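Local coordinates for pyridoxine 4-oxidase (Mesorhizobium loti, PDB 4HA6), which oxidises pyridoxine at its 4-hydroxymethyl group with the help of FAD, as a flavoprotein oxidase of the GMC oxidoreductase family, at residues 94-99 / 329-334; 100-105 / 481-486; 227-232 / 239-244; 17-22 / 499-504. One frame throughout, in Å; residues are numbered along the deposited sequence. Where two conformers were deposited one is given.

Interaction 1: residues 94-99 / 329-334; sequences RGHPSD and GQPEIV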
loop_
_atom_site.group_PDB
_atom_site.type_symbol
_atom_site.label_atom_id
_atom_site.label_comp_id
_atom_site.label_asym_id
_atom_site.label_seq_id
_atom_site.Cartn_x
_atom_site.Cartn_y
_atom_site.Cartn_z
ATOM N N ARG A 94 -2.404 -10.540 2.758
ATOM C CA ARG A 94 -1.225 -11.007 2.021
ATOM C C ARG A 94 -1.392 -10.783 0.519
ATOM O O ARG A 94 -0.474 -10.338 -0.168
ATOM C CB ARG A 94 -0.985 -12.504 2.256
ATOM C CG ARG A 94 -0.596 -12.900 3.662
ATOM C CD ARG A 94 -0.532 -14.431 3.735
ATOM N NE ARG A 94 0.032 -14.882 5.005
ATOM C CZ ARG A 94 0.188 -16.159 5.343
ATOM N NH1 ARG A 94 -0.181 -17.126 4.507
ATOM N NH2 ARG A 94 0.706 -16.468 6.521
ATOM N N GLY A 95 -2.586 -11.076 0.015
ATOM C CA GLY A 95 -2.805 -11.114 -1.416
ATOM C C GLY A 95 -3.195 -12.540 -1.764
ATOM O O GLY A 95 -3.246 -13.396 -0.876
ATOM N N HIS A 96 -3.476 -12.792 -3.042
ATOM C CA HIS A 96 -3.872 -14.116 -3.517
ATOM C C HIS A 96 -2.695 -14.753 -4.244
ATOM O O HIS A 96 -1.951 -14.050 -4.928
ATOM C CB HIS A 96 -5.054 -13.968 -4.475
ATOM C CG HIS A 96 -5.575 -15.267 -5.003
ATOM N ND1 HIS A 96 -5.109 -15.838 -6.168
ATOM C CD2 HIS A 96 -6.524 -16.109 -4.524
ATOM C CE1 HIS A 96 -5.754 -16.969 -6.391
ATOM N NE2 HIS A 96 -6.611 -17.161 -5.403
ATOM N N PRO A 97 -2.511 -16.077 -4.101
ATOM C CA PRO A 97 -1.372 -16.780 -4.716
ATOM C C PRO A 97 -1.133 -16.426 -6.187
ATOM O O PRO A 97 0.027 -16.293 -6.605
ATOM C CB PRO A 97 -1.781 -18.251 -4.614
ATOM C CG PRO A 97 -2.556 -18.307 -3.307
ATOM C CD PRO A 97 -3.335 -16.981 -3.268
ATOM N N SER A 98 -2.207 -16.278 -6.959
ATOM C CA SER A 98 -2.084 -15.916 -8.367
ATOM C C SER A 98 -1.453 -14.528 -8.562
ATOM O O SER A 98 -0.803 -14.284 -9.590
ATOM C CB SER A 98 -3.438 -15.989 -9.062
ATOM O OG SER A 98 -3.935 -17.319 -9.079
ATOM N N ASP A 99 -1.643 -13.627 -7.589
ATOM C CA ASP A 99 -1.021 -12.295 -7.649
ATOM C C ASP A 99 0.485 -12.457 -7.753
ATOM O O ASP A 99 1.163 -11.730 -8.478
ATOM C CB ASP A 99 -1.290 -11.471 -6.380
ATOM C CG ASP A 99 -2.758 -11.184 -6.138
ATOM O OD1 ASP A 99 -3.579 -11.359 -7.065
ATOM O OD2 ASP A 99 -3.089 -10.741 -5.005
ATOM N N GLY A 329 -11.331 -18.554 -6.730
ATOM C CA GLY A 329 -10.113 -18.221 -7.457
ATOM C C GLY A 329 -9.582 -16.833 -7.168
ATOM O O GLY A 329 -9.786 -16.299 -6.068
ATOM N N GLN A 330 -8.908 -16.240 -8.151
ATOM C CA GLN A 330 -8.312 -14.918 -7.973
ATOM C C GLN A 330 -9.369 -13.824 -8.012
ATOM O O GLN A 330 -10.216 -13.815 -8.909
ATOM C CB GLN A 330 -7.278 -14.641 -9.050
ATOM C CG GLN A 330 -6.503 -13.365 -8.791
ATOM C CD GLN A 330 -5.531 -13.075 -9.888
ATOM O OE1 GLN A 330 -5.815 -13.377 -11.043
ATOM N NE2 GLN A 330 -4.366 -12.489 -9.547
ATOM N N PRO A 331 -9.347 -12.912 -7.024
ATOM C CA PRO A 331 -10.373 -11.857 -7.023
ATOM C C PRO A 331 -10.305 -11.008 -8.284
ATOM O O PRO A 331 -9.225 -10.876 -8.870
ATOM C CB PRO A 331 -9.998 -10.992 -5.813
ATOM C CG PRO A 331 -9.225 -11.910 -4.885
ATOM C CD PRO A 331 -8.519 -12.907 -5.797
ATOM N N GLU A 332 -11.444 -10.442 -8.687
ATOM C CA GLU A 332 -11.472 -9.457 -9.769
ATOM C C GLU A 332 -12.059 -8.130 -9.284
ATOM O O GLU A 332 -11.692 -7.062 -9.774
ATOM C CB GLU A 332 -12.292 -9.969 -10.960
ATOM C CG GLU A 332 -11.803 -11.277 -11.528
ATOM C CD GLU A 332 -12.627 -11.714 -12.718
ATOM O OE1 GLU A 332 -13.864 -11.885 -12.562
ATOM O OE2 GLU A 332 -12.033 -11.874 -13.808
ATOM N N ILE A 333 -12.985 -8.199 -8.331
ATOM C CA ILE A 333 -13.557 -6.988 -7.746
ATOM C C ILE A 333 -13.621 -7.139 -6.231
ATOM O O ILE A 333 -13.328 -8.212 -5.687
ATOM C CB ILE A 333 -14.981 -6.666 -8.300
ATOM C CG1 ILE A 333 -15.941 -7.830 -8.023
ATOM C CG2 ILE A 333 -14.956 -6.333 -9.789
ATOM C CD1 ILE A 333 -17.325 -7.670 -8.657
ATOM N N VAL A 334 -14.010 -6.062 -5.556
ATOM C CA VAL A 334 -14.142 -6.054 -4.103
ATOM C C VAL A 334 -15.279 -5.110 -3.727
ATOM O O VAL A 334 -15.480 -4.080 -4.379
ATOM C CB VAL A 334 -12.829 -5.594 -3.414
ATOM C CG1 VAL A 334 -12.394 -4.240 -3.936
ATOM C CG2 VAL A 334 -12.990 -5.563 -1.880
#

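Interaction 2: residues 100-105 / 481-486; sequences FQAWVD and MPNLTA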
loop_
_atom_site.group_PDB
_atom_site.type_symbol
_atom_site.label_atom_id
_atom_site.label_comp_id
_atom_site.label_asym_id
_atom_site.label_seq_id
_atom_site.Cartn_x
_atom_site.Cartn_y
_atom_site.Cartn_z
ATOM N N PHE A 100 1.008 -13.410 -6.990
ATOM C CA PHE A 100 2.445 -13.602 -6.889
ATOM C C PHE A 100 2.986 -14.463 -8.028
ATOM O O PHE A 100 4.163 -14.359 -8.376
ATOM C CB PHE A 100 2.810 -14.161 -5.512
ATOM C CG PHE A 100 2.461 -13.236 -4.391
ATOM C CD1 PHE A 100 3.252 -12.123 -4.123
ATOM C CD2 PHE A 100 1.325 -13.457 -3.616
ATOM C CE1 PHE A 100 2.928 -11.252 -3.088
ATOM C CE2 PHE A 100 0.995 -12.590 -2.573
ATOM C CZ PHE A 100 1.785 -11.488 -2.314
ATOM N N GLN A 101 2.122 -15.284 -8.628
ATOM C CA GLN A 101 2.505 -16.004 -9.833
ATOM C C GLN A 101 2.947 -15.016 -10.904
ATOM O O GLN A 101 3.902 -15.272 -11.641
ATOM C CB GLN A 101 1.352 -16.869 -10.362
ATOM C CG GLN A 101 1.720 -17.652 -11.633
ATOM C CD GLN A 101 2.912 -18.585 -11.425
ATOM O OE1 GLN A 101 2.921 -19.402 -10.500
ATOM N NE2 GLN A 101 3.929 -18.459 -12.280
ATOM N N ALA A 102 2.250 -13.884 -10.985
ATOM C CA ALA A 102 2.611 -12.833 -11.927
ATOM C C ALA A 102 3.978 -12.222 -11.602
ATOM O O ALA A 102 4.698 -11.799 -12.511
ATOM C CB ALA A 102 1.530 -11.758 -11.980
ATOM N N TRP A 103 4.332 -12.160 -10.316
ATOM C CA TRP A 103 5.665 -11.682 -9.925
ATOM C C TRP A 103 6.743 -12.656 -10.385
ATOM O O TRP A 103 7.853 -12.241 -10.753
ATOM C CB TRP A 103 5.795 -11.522 -8.401
ATOM C CG TRP A 103 5.021 -10.371 -7.801
ATOM C CD1 TRP A 103 3.966 -9.708 -8.354
ATOM C CD2 TRP A 103 5.257 -9.758 -6.519
ATOM N NE1 TRP A 103 3.526 -8.724 -7.503
ATOM C CE2 TRP A 103 4.309 -8.728 -6.370
ATOM C CE3 TRP A 103 6.196 -9.970 -5.495
ATOM C CZ2 TRP A 103 4.258 -7.915 -5.227
ATOM C CZ3 TRP A 103 6.138 -9.169 -4.356
ATOM C CH2 TRP A 103 5.178 -8.155 -4.233
ATOM N N VAL A 104 6.415 -13.952 -10.337
ATOM C CA VAL A 104 7.344 -15.007 -10.752
ATOM C C VAL A 104 7.592 -14.921 -12.250
ATOM O O VAL A 104 8.743 -14.946 -12.704
ATOM C CB VAL A 104 6.802 -16.411 -10.418
ATOM C CG1 VAL A 104 7.682 -17.485 -11.023
ATOM C CG2 VAL A 104 6.730 -16.601 -8.918
ATOM N N ASP A 105 6.504 -14.846 -13.012
ATOM C CA ASP A 105 6.593 -14.679 -14.454
ATOM C C ASP A 105 7.404 -13.422 -14.797
ATOM O O ASP A 105 8.261 -13.455 -15.667
ATOM C CB ASP A 105 5.192 -14.592 -15.069
ATOM C CG ASP A 105 4.347 -15.829 -14.781
ATOM O OD1 ASP A 105 4.919 -16.891 -14.446
ATOM O OD2 ASP A 105 3.106 -15.739 -14.880
ATOM N N MET A 481 7.203 -3.689 -6.878
ATOM C CA MET A 481 6.090 -4.591 -7.192
ATOM C C MET A 481 5.785 -4.596 -8.683
ATOM O O MET A 481 5.446 -3.551 -9.245
ATOM C CB MET A 481 4.824 -4.178 -6.422
ATOM C CG MET A 481 5.014 -4.199 -4.903
ATOM S SD MET A 481 3.576 -3.608 -3.957
ATOM C CE MET A 481 2.330 -4.828 -4.471
ATOM N N PRO A 482 5.928 -5.763 -9.335
ATOM C CA PRO A 482 5.572 -5.864 -10.759
ATOM C C PRO A 482 4.106 -5.519 -10.960
ATOM O O PRO A 482 3.757 -4.824 -11.915
ATOM C CB PRO A 482 5.831 -7.346 -11.084
ATOM C CG PRO A 482 6.957 -7.736 -10.105
ATOM C CD PRO A 482 6.589 -6.991 -8.837
ATOM N N ASN A 483 3.267 -6.002 -10.050
ATOM C CA ASN A 483 1.847 -5.703 -10.080
ATOM C C ASN A 483 1.252 -5.701 -8.673
ATOM O O ASN A 483 1.740 -6.377 -7.767
ATOM C CB ASN A 483 1.095 -6.715 -10.953
ATOM C CG ASN A 483 1.386 -8.154 -10.553
ATOM O OD1 ASN A 483 2.219 -8.819 -11.165
ATOM N ND2 ASN A 483 0.716 -8.632 -9.504
ATOM N N LEU A 484 0.193 -4.920 -8.522
ATOM C CA LEU A 484 -0.656 -4.905 -7.348
ATOM C C LEU A 484 -1.087 -6.310 -6.927
ATOM O O LEU A 484 -1.412 -7.143 -7.782
ATOM C CB LEU A 484 -1.910 -4.128 -7.725
ATOM C CG LEU A 484 -2.392 -2.836 -7.063
ATOM C CD1 LEU A 484 -1.390 -2.211 -6.106
ATOM C CD2 LEU A 484 -2.842 -1.845 -8.131
ATOM N N THR A 485 -1.100 -6.570 -5.615
ATOM C CA THR A 485 -1.839 -7.718 -5.078
ATOM C C THR A 485 -3.312 -7.389 -5.183
ATOM O O THR A 485 -3.660 -6.254 -5.504
ATOM C CB THR A 485 -1.490 -7.973 -3.619
ATOM O OG1 THR A 485 -1.658 -6.756 -2.879
ATOM C CG2 THR A 485 -0.033 -8.419 -3.521
ATOM N N ALA A 486 -4.187 -8.355 -4.913
ATOM C CA ALA A 486 -5.630 -8.107 -5.055
ATOM C C ALA A 486 -6.170 -7.031 -4.100
ATOM O O ALA A 486 -7.121 -6.311 -4.430
ATOM C CB ALA A 486 -6.433 -9.420 -4.901
#

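Interaction 3: residues 227-232 / 239-244; sequences QVRSLE and SAEVFA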
loop_
_atom_site.group_PDB
_atom_site.type_symbol
_atom_site.label_atom_id
_atom_site.label_comp_id
_atom_site.label_asym_id
_atom_site.label_seq_id
_atom_site.Cartn_x
_atom_site.Cartn_y
_atom_site.Cartn_z
ATOM N N GLN A 227 29.145 2.159 -9.038
ATOM C CA GLN A 227 28.711 2.109 -7.648
ATOM C C GLN A 227 28.231 3.453 -7.139
ATOM O O GLN A 227 28.697 4.509 -7.603
ATOM C CB GLN A 227 29.869 1.648 -6.768
ATOM C CG GLN A 227 30.262 0.199 -6.961
ATOM C CD GLN A 227 31.252 -0.247 -5.915
ATOM O OE1 GLN A 227 32.295 0.378 -5.735
ATOM N NE2 GLN A 227 30.925 -1.318 -5.202
ATOM N N VAL A 228 27.295 3.409 -6.190
ATOM C CA VAL A 228 26.967 4.577 -5.385
ATOM C C VAL A 228 28.075 4.729 -4.342
ATOM O O VAL A 228 28.348 3.789 -3.575
ATOM C CB VAL A 228 25.640 4.425 -4.628
ATOM C CG1 VAL A 228 25.444 5.624 -3.708
ATOM C CG2 VAL A 228 24.446 4.299 -5.597
ATOM N N ARG A 229 28.707 5.899 -4.303
ATOM C CA ARG A 229 29.840 6.111 -3.405
ATOM C C ARG A 229 29.403 6.802 -2.122
ATOM O O ARG A 229 29.869 6.465 -1.021
ATOM C CB ARG A 229 30.937 6.905 -4.120
ATOM C CG ARG A 229 32.100 7.336 -3.233
ATOM C CD ARG A 229 33.097 8.161 -4.033
ATOM N NE ARG A 229 34.227 8.655 -3.242
ATOM C CZ ARG A 229 34.381 9.925 -2.871
ATOM N NH1 ARG A 229 33.470 10.830 -3.207
ATOM N NH2 ARG A 229 35.442 10.294 -2.163
ATOM N N SER A 230 28.494 7.760 -2.257
ATOM C CA SER A 230 27.999 8.485 -1.098
ATOM C C SER A 230 26.576 8.985 -1.313
ATOM O O SER A 230 26.038 8.904 -2.421
ATOM C CB SER A 230 28.915 9.671 -0.786
ATOM O OG SER A 230 28.851 10.641 -1.817
ATOM N N LEU A 231 25.984 9.507 -0.238
ATOM C CA LEU A 231 24.650 10.100 -0.261
ATOM C C LEU A 231 24.733 11.520 0.257
ATOM O O LEU A 231 25.404 11.773 1.260
ATOM C CB LEU A 231 23.690 9.336 0.657
ATOM C CG LEU A 231 23.501 7.834 0.513
ATOM C CD1 LEU A 231 24.624 7.099 1.229
ATOM C CD2 LEU A 231 22.157 7.448 1.082
ATOM N N GLU A 232 24.042 12.442 -0.406
ATOM C CA GLU A 232 23.926 13.809 0.088
ATOM C C GLU A 232 22.681 13.882 0.945
ATOM O O GLU A 232 21.565 13.611 0.469
ATOM C CB GLU A 232 23.826 14.807 -1.074
ATOM C CG GLU A 232 23.652 16.254 -0.630
ATOM C CD GLU A 232 23.340 17.193 -1.790
ATOM O OE1 GLU A 232 22.554 16.802 -2.681
ATOM O OE2 GLU A 232 23.880 18.322 -1.806
ATOM N N SER A 239 23.449 20.703 4.638
ATOM C CA SER A 239 23.734 19.432 3.964
ATOM C C SER A 239 25.047 18.777 4.384
ATOM O O SER A 239 26.003 19.448 4.785
ATOM C CB SER A 239 23.756 19.641 2.454
ATOM O OG SER A 239 24.703 20.635 2.115
ATOM N N ALA A 240 25.090 17.456 4.262
ATOM C CA ALA A 240 26.264 16.675 4.642
ATOM C C ALA A 240 26.371 15.419 3.778
ATOM O O ALA A 240 25.353 14.896 3.310
ATOM C CB ALA A 240 26.201 16.304 6.114
ATOM N N GLU A 241 27.597 14.943 3.570
ATOM C CA GLU A 241 27.842 13.771 2.734
ATOM C C GLU A 241 28.039 12.517 3.579
ATOM O O GLU A 241 28.816 12.508 4.532
ATOM C CB GLU A 241 29.059 14.005 1.844
ATOM C CG GLU A 241 29.366 12.866 0.878
ATOM C CD GLU A 241 30.419 13.233 -0.152
ATOM O OE1 GLU A 241 31.397 13.926 0.209
ATOM O OE2 GLU A 241 30.261 12.830 -1.327
ATOM N N VAL A 242 27.330 11.453 3.221
ATOM C CA VAL A 242 27.361 10.223 3.994
ATOM C C VAL A 242 27.867 9.082 3.122
ATOM O O VAL A 242 27.404 8.894 1.991
ATOM C CB VAL A 242 25.970 9.915 4.589
ATOM C CG1 VAL A 242 25.859 8.458 5.031
ATOM C CG2 VAL A 242 25.686 10.855 5.751
ATOM N N PHE A 243 28.838 8.339 3.636
ATOM C CA PHE A 243 29.445 7.258 2.864
ATOM C C PHE A 243 28.922 5.895 3.286
ATOM O O PHE A 243 28.512 5.710 4.437
ATOM C CB PHE A 243 30.960 7.318 2.995
ATOM C CG PHE A 243 31.551 8.562 2.415
ATOM C CD1 PHE A 243 31.994 8.582 1.100
ATOM C CD2 PHE A 243 31.649 9.720 3.174
ATOM C CE1 PHE A 243 32.533 9.742 0.551
ATOM C CE2 PHE A 243 32.187 10.880 2.634
ATOM C CZ PHE A 243 32.629 10.889 1.324
ATOM N N ALA A 244 28.927 4.952 2.343
ATOM C CA ALA A 244 28.381 3.612 2.571
ATOM C C ALA A 244 28.898 2.595 1.556
ATOM O O ALA A 244 29.190 2.939 0.405
ATOM C CB ALA A 244 26.856 3.647 2.524
HETATM O O HOH W 1 30.347 2.456 -2.028
#

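Interaction 4: residues 17-22 / 499-504; sequences AARLSE and TFARQY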
loop_
_atom_site.group_PDB
_atom_site.type_symbol
_atom_site.label_atom_id
_atom_site.label_comp_id
_atom_site.label_asym_id
_atom_site.label_seq_id
_atom_site.Cartn_x
_atom_site.Cartn_y
_atom_site.Cartn_z
ATOM N N ALA A 17 16.054 -1.978 8.944
ATOM C CA ALA A 17 16.891 -1.463 10.029
ATOM C C ALA A 17 17.040 -2.501 11.159
ATOM O O ALA A 17 18.149 -2.772 11.628
ATOM C CB ALA A 17 16.310 -0.171 10.562
ATOM N N ALA A 18 15.917 -3.078 11.584
ATOM C CA ALA A 18 15.946 -4.149 12.576
ATOM C C ALA A 18 16.685 -5.384 12.051
ATOM O O ALA A 18 17.638 -5.856 12.682
ATOM C CB ALA A 18 14.546 -4.515 12.999
ATOM N N ARG A 19 16.251 -5.905 10.901
ATOM C CA ARG A 19 16.734 -7.210 10.440
ATOM C C ARG A 19 18.211 -7.218 10.019
ATOM O O ARG A 19 18.955 -8.134 10.386
ATOM C CB ARG A 19 15.816 -7.788 9.354
ATOM C CG ARG A 19 14.426 -8.209 9.909
ATOM C CD ARG A 19 14.246 -9.718 10.010
ATOM N NE ARG A 19 15.500 -10.384 10.298
ATOM C CZ ARG A 19 16.036 -11.332 9.538
ATOM N NH1 ARG A 19 15.420 -11.756 8.441
ATOM N NH2 ARG A 19 17.197 -11.862 9.890
ATOM N N LEU A 20 18.643 -6.197 9.281
ATOM C CA LEU A 20 20.039 -6.107 8.864
ATOM C C LEU A 20 20.966 -5.988 10.078
ATOM O O LEU A 20 22.005 -6.634 10.127
ATOM C CB LEU A 20 20.250 -4.941 7.878
ATOM C CG LEU A 20 19.440 -5.069 6.585
ATOM C CD1 LEU A 20 19.837 -4.039 5.528
ATOM C CD2 LEU A 20 19.572 -6.465 6.028
ATOM N N SER A 21 20.567 -5.208 11.075
ATOM C CA SER A 21 21.420 -4.980 12.242
ATOM C C SER A 21 21.477 -6.167 13.208
ATOM O O SER A 21 22.222 -6.132 14.194
ATOM C CB SER A 21 20.985 -3.721 12.985
ATOM O OG SER A 21 19.678 -3.880 13.494
ATOM N N GLU A 22 20.697 -7.213 12.935
ATOM C CA GLU A 22 20.817 -8.469 13.681
ATOM C C GLU A 22 22.213 -9.093 13.511
ATOM O O GLU A 22 22.676 -9.847 14.367
ATOM C CB GLU A 22 19.703 -9.437 13.272
ATOM C CG GLU A 22 18.344 -9.002 13.798
ATOM C CD GLU A 22 17.220 -9.925 13.376
ATOM O OE1 GLU A 22 17.500 -10.978 12.773
ATOM O OE2 GLU A 22 16.051 -9.589 13.647
ATOM N N THR A 499 12.209 -10.775 2.466
ATOM C CA THR A 499 12.998 -11.634 1.575
ATOM C C THR A 499 14.342 -10.983 1.231
ATOM O O THR A 499 15.354 -11.673 1.087
ATOM C CB THR A 499 12.243 -12.242 0.316
ATOM O OG1 THR A 499 12.684 -11.629 -0.894
ATOM C CG2 THR A 499 10.731 -12.202 0.433
ATOM N N PHE A 500 14.378 -9.657 1.151
ATOM C CA PHE A 500 15.664 -9.010 0.935
ATOM C C PHE A 500 16.577 -9.136 2.157
ATOM O O PHE A 500 17.794 -9.250 2.016
ATOM C CB PHE A 500 15.509 -7.547 0.556
ATOM C CG PHE A 500 16.817 -6.844 0.385
ATOM C CD1 PHE A 500 17.404 -6.164 1.444
ATOM C CD2 PHE A 500 17.481 -6.893 -0.832
ATOM C CE1 PHE A 500 18.621 -5.521 1.287
ATOM C CE2 PHE A 500 18.688 -6.252 -0.999
ATOM C CZ PHE A 500 19.263 -5.566 0.064
ATOM N N ALA A 501 16.006 -9.100 3.360
ATOM C CA ALA A 501 16.826 -9.244 4.566
ATOM C C ALA A 501 17.447 -10.632 4.582
ATOM O O ALA A 501 18.625 -10.799 4.896
ATOM C CB ALA A 501 16.005 -9.023 5.815
ATOM N N ARG A 502 16.644 -11.625 4.225
ATOM C CA ARG A 502 17.113 -13.003 4.179
ATOM C C ARG A 502 18.220 -13.167 3.140
ATOM O O ARG A 502 19.195 -13.881 3.371
ATOM C CB ARG A 502 15.944 -13.949 3.903
ATOM C CG ARG A 502 14.884 -13.923 5.007
ATOM C CD ARG A 502 13.693 -14.841 4.722
ATOM N NE ARG A 502 13.015 -15.159 5.973
ATOM C CZ ARG A 502 12.516 -16.353 6.272
ATOM N NH1 ARG A 502 12.585 -17.351 5.400
ATOM N NH2 ARG A 502 11.932 -16.544 7.441
ATOM N N GLN A 503 18.092 -12.473 2.015
ATOM C CA GLN A 503 19.072 -12.544 0.933
ATOM C C GLN A 503 20.393 -11.871 1.325
ATOM O O GLN A 503 21.476 -12.346 0.977
ATOM C CB GLN A 503 18.465 -11.915 -0.325
ATOM C CG GLN A 503 19.425 -11.212 -1.267
ATOM C CD GLN A 503 18.680 -10.385 -2.308
ATOM O OE1 GLN A 503 17.576 -10.736 -2.718
ATOM N NE2 GLN A 503 19.270 -9.277 -2.716
ATOM N N TYR A 504 20.291 -10.764 2.047
ATOM C CA TYR A 504 21.473 -10.053 2.513
ATOM C C TYR A 504 22.281 -10.881 3.523
ATOM O O TYR A 504 23.506 -10.952 3.439
ATOM C CB TYR A 504 21.091 -8.703 3.127
ATOM C CG TYR A 504 22.265 -8.022 3.795
ATOM C CD1 TYR A 504 23.169 -7.260 3.056
ATOM C CD2 TYR A 504 22.477 -8.150 5.164
ATOM C CE1 TYR A 504 24.255 -6.637 3.669
ATOM C CE2 TYR A 504 23.557 -7.535 5.788
ATOM C CZ TYR A 504 24.441 -6.782 5.040
ATOM O OH TYR A 504 25.509 -6.178 5.678
#

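Interaction 1: residues 94-99 / 329-334
G329 comes first, its carbonyl O lying 3.4 Å from NE2 of H96; the angle is poor, and the pair counts as packing, not as a hydrogen bond. With phi near 109° G329 adopts a backbone conformation natural to glycine, since a CB would press on the preceding carbonyl O. Q330 follows and makes the main contact. Its CA sits over the centre of the H96 imidazole, 3.7 Å from the ring centroid, a CH-pi contact; the other face of the ring is lined by CD of P97. The Q330 side chain then runs out extended, CG anti to the backbone N (chi1 -172°), past CB of S98, to place its amide beside the helix start. There NE2 donates to OD1 of D99 at 2.8 Å. OD1 lies close to the amide plane and is met nearly along its C-O bond, while the two flat groups are turned 34° against each other. P331 finishes the contact, its CD coming obliquely to the H96 ring and packing against CG and CB, 3.9 Å from CG.

H96 and D99 are themselves held by the start of helix 97-107. H96 is the N-cap: its ND1 accepts from S98 N, while H96 N donates to D99 OD2 at 2.9 Å, which makes a capping box. D99 has further partners in the amide of A486 at OD2 and H364 at OD1. With several donors converging on it, the buried carboxylate is probably stabilised as an anion, and the same group that closes the helix end also receives the loop before strand 333-338.

Interaction 2: residues 100-105 / 481-486
W103 gives the one hydrogen bond across this contact: its indole NE1 donates to the carbonyl O of N483 at 3.0 Å. The acceptor is met on a lone pair and lies close to the indole plane, so the bond holds the edge of the ring as well as satisfying a buried N-H. The amide ND2 of N483 bonds in turn to O of L484 and to O of D99.

A CH-pi contact holds the flat side of the same ring. CD of P482 stands above the five-membered ring, 3.6 Å from its centroid and only 3° off the normal, and proline suits the place because its rigid ring offers a polarised C-H to the electron-rich indole. The opposite face meets CD1 of F100, one helical turn earlier.

Apolar packing adds to this. The M481 chain bends at chi3 (61°) to bring CE to the indole edge, 3.7 Å from CZ2 of W103. Farther along, CG2 of T485 touches CZ of F100 at 3.8 Å, while its OG1 is turned to the carbonyl of G487.

One close packing contact is of mixed kind: the small A102 lets OD1 of N483 come within 3.1 Å of its CB.

Gripped at face and edge, the indole probably has little freedom to rotate, consistent with helix 97-107 helping to hold the irregular loop that follows FAD-binding A478.

Interaction 3: residues 227-232 / 239-244
A beta hairpin joins strands 227-235 and 238-243, the central and an outer strand of a three-stranded antiparallel sheet. At its middle L231 and V242 form a hydrogen-bonded pair: L231 N donates to V242 O at 2.7 Å and V242 N returns to L231 O at 2.8 Å. S230 with F243 and E232 with E241 are the non-hydrogen-bonded pairs beside it.

On the face carrying S230, E241 and F243, S230 OG donates to OE2 of E241 at 2.6 Å, reaching the oxygen on its anti side; chi1 of 67° sets the hydroxyl between the backbone N and the carbonyl carbon, facing the glutamate. CB of S230 lies over the F243 ring at 4.1 Å from the centroid. R229 reaches over the F243 edge, its guanidinium plane turned 82° from the ring and centred on CE1. On the other face CD1 of L231 packs against CG1 of V242 at 4.2 Å, and L231 also touches FAD-binding V218. Where the strands diverge, a water donates to both V228 O and A244 O.

The chemistry divides the sheet: L231, V228 and A244 pack on the Rossmann-type strands 4-7 and 246-249, while the face of S230, E232, E241 and F243 carries most of the polar groups.

Interaction 4: residues 17-22 / 499-504
Two helices of the FAD-binding domain meet here, the end of helix 11-20 and the last turns of helix 490-506, with L20 and A501 the closest pair along the backbones. CB of R19 abuts CB of A501 at 3.8 Å; alanine is small enough to let the helices approach, their CA atoms at L20 and A501 being 6.2 Å apart. CD2 of L20 reaches the Y504 ring obliquely, 3.5 Å from CD2 of Y504, the two side chains crossing at about a right angle. Y504 has its CG anti to the backbone N (chi1 172°), which carries the ring over to L20, and its hydroxyl bonds to S26.

Helix 11-20 follows strand 4-7 and the glycine-rich turn that fits a Rossmann-type dinucleotide fold, and L20 packs on I4 and I6 of that strand, as Y504 does on I4. The C-terminal helix is thus laid beside the first beta-alpha unit.

Polar groups border this apolar patch. The R19 chain bends at chi2 and chi3, and its NH2 forms a salt bridge with OE1 of E22 at 3.0 Å. E498 bridges NH1 of R19 and NE of R502, and E22 adds a second carboxylate to R19, so the neighbouring positive charges are probably offset.

Overall arrangement
Interactions 1 and 2 are neighbours, their centres about 10 Å apart, and both use helix 97-107: its start receives the loop before strand 333-338, and its next turn receives the loop 481-486. D99 ties them together through A486 and N483. Interactions 4 and 2 have centres about 22 Å apart, yet helix 490-506 begins a few residues after 481-486. Interaction 3 is the remote one, its centre about 41 Å from that of interaction 1, on the small sheet 217-243. Along the chain interactions 1 and 2 cross, and interaction 4 encloses all the others, bringing the two ends of the chain together. C-terminal segments thus complete the FAD-binding part built largely from the N-terminal half.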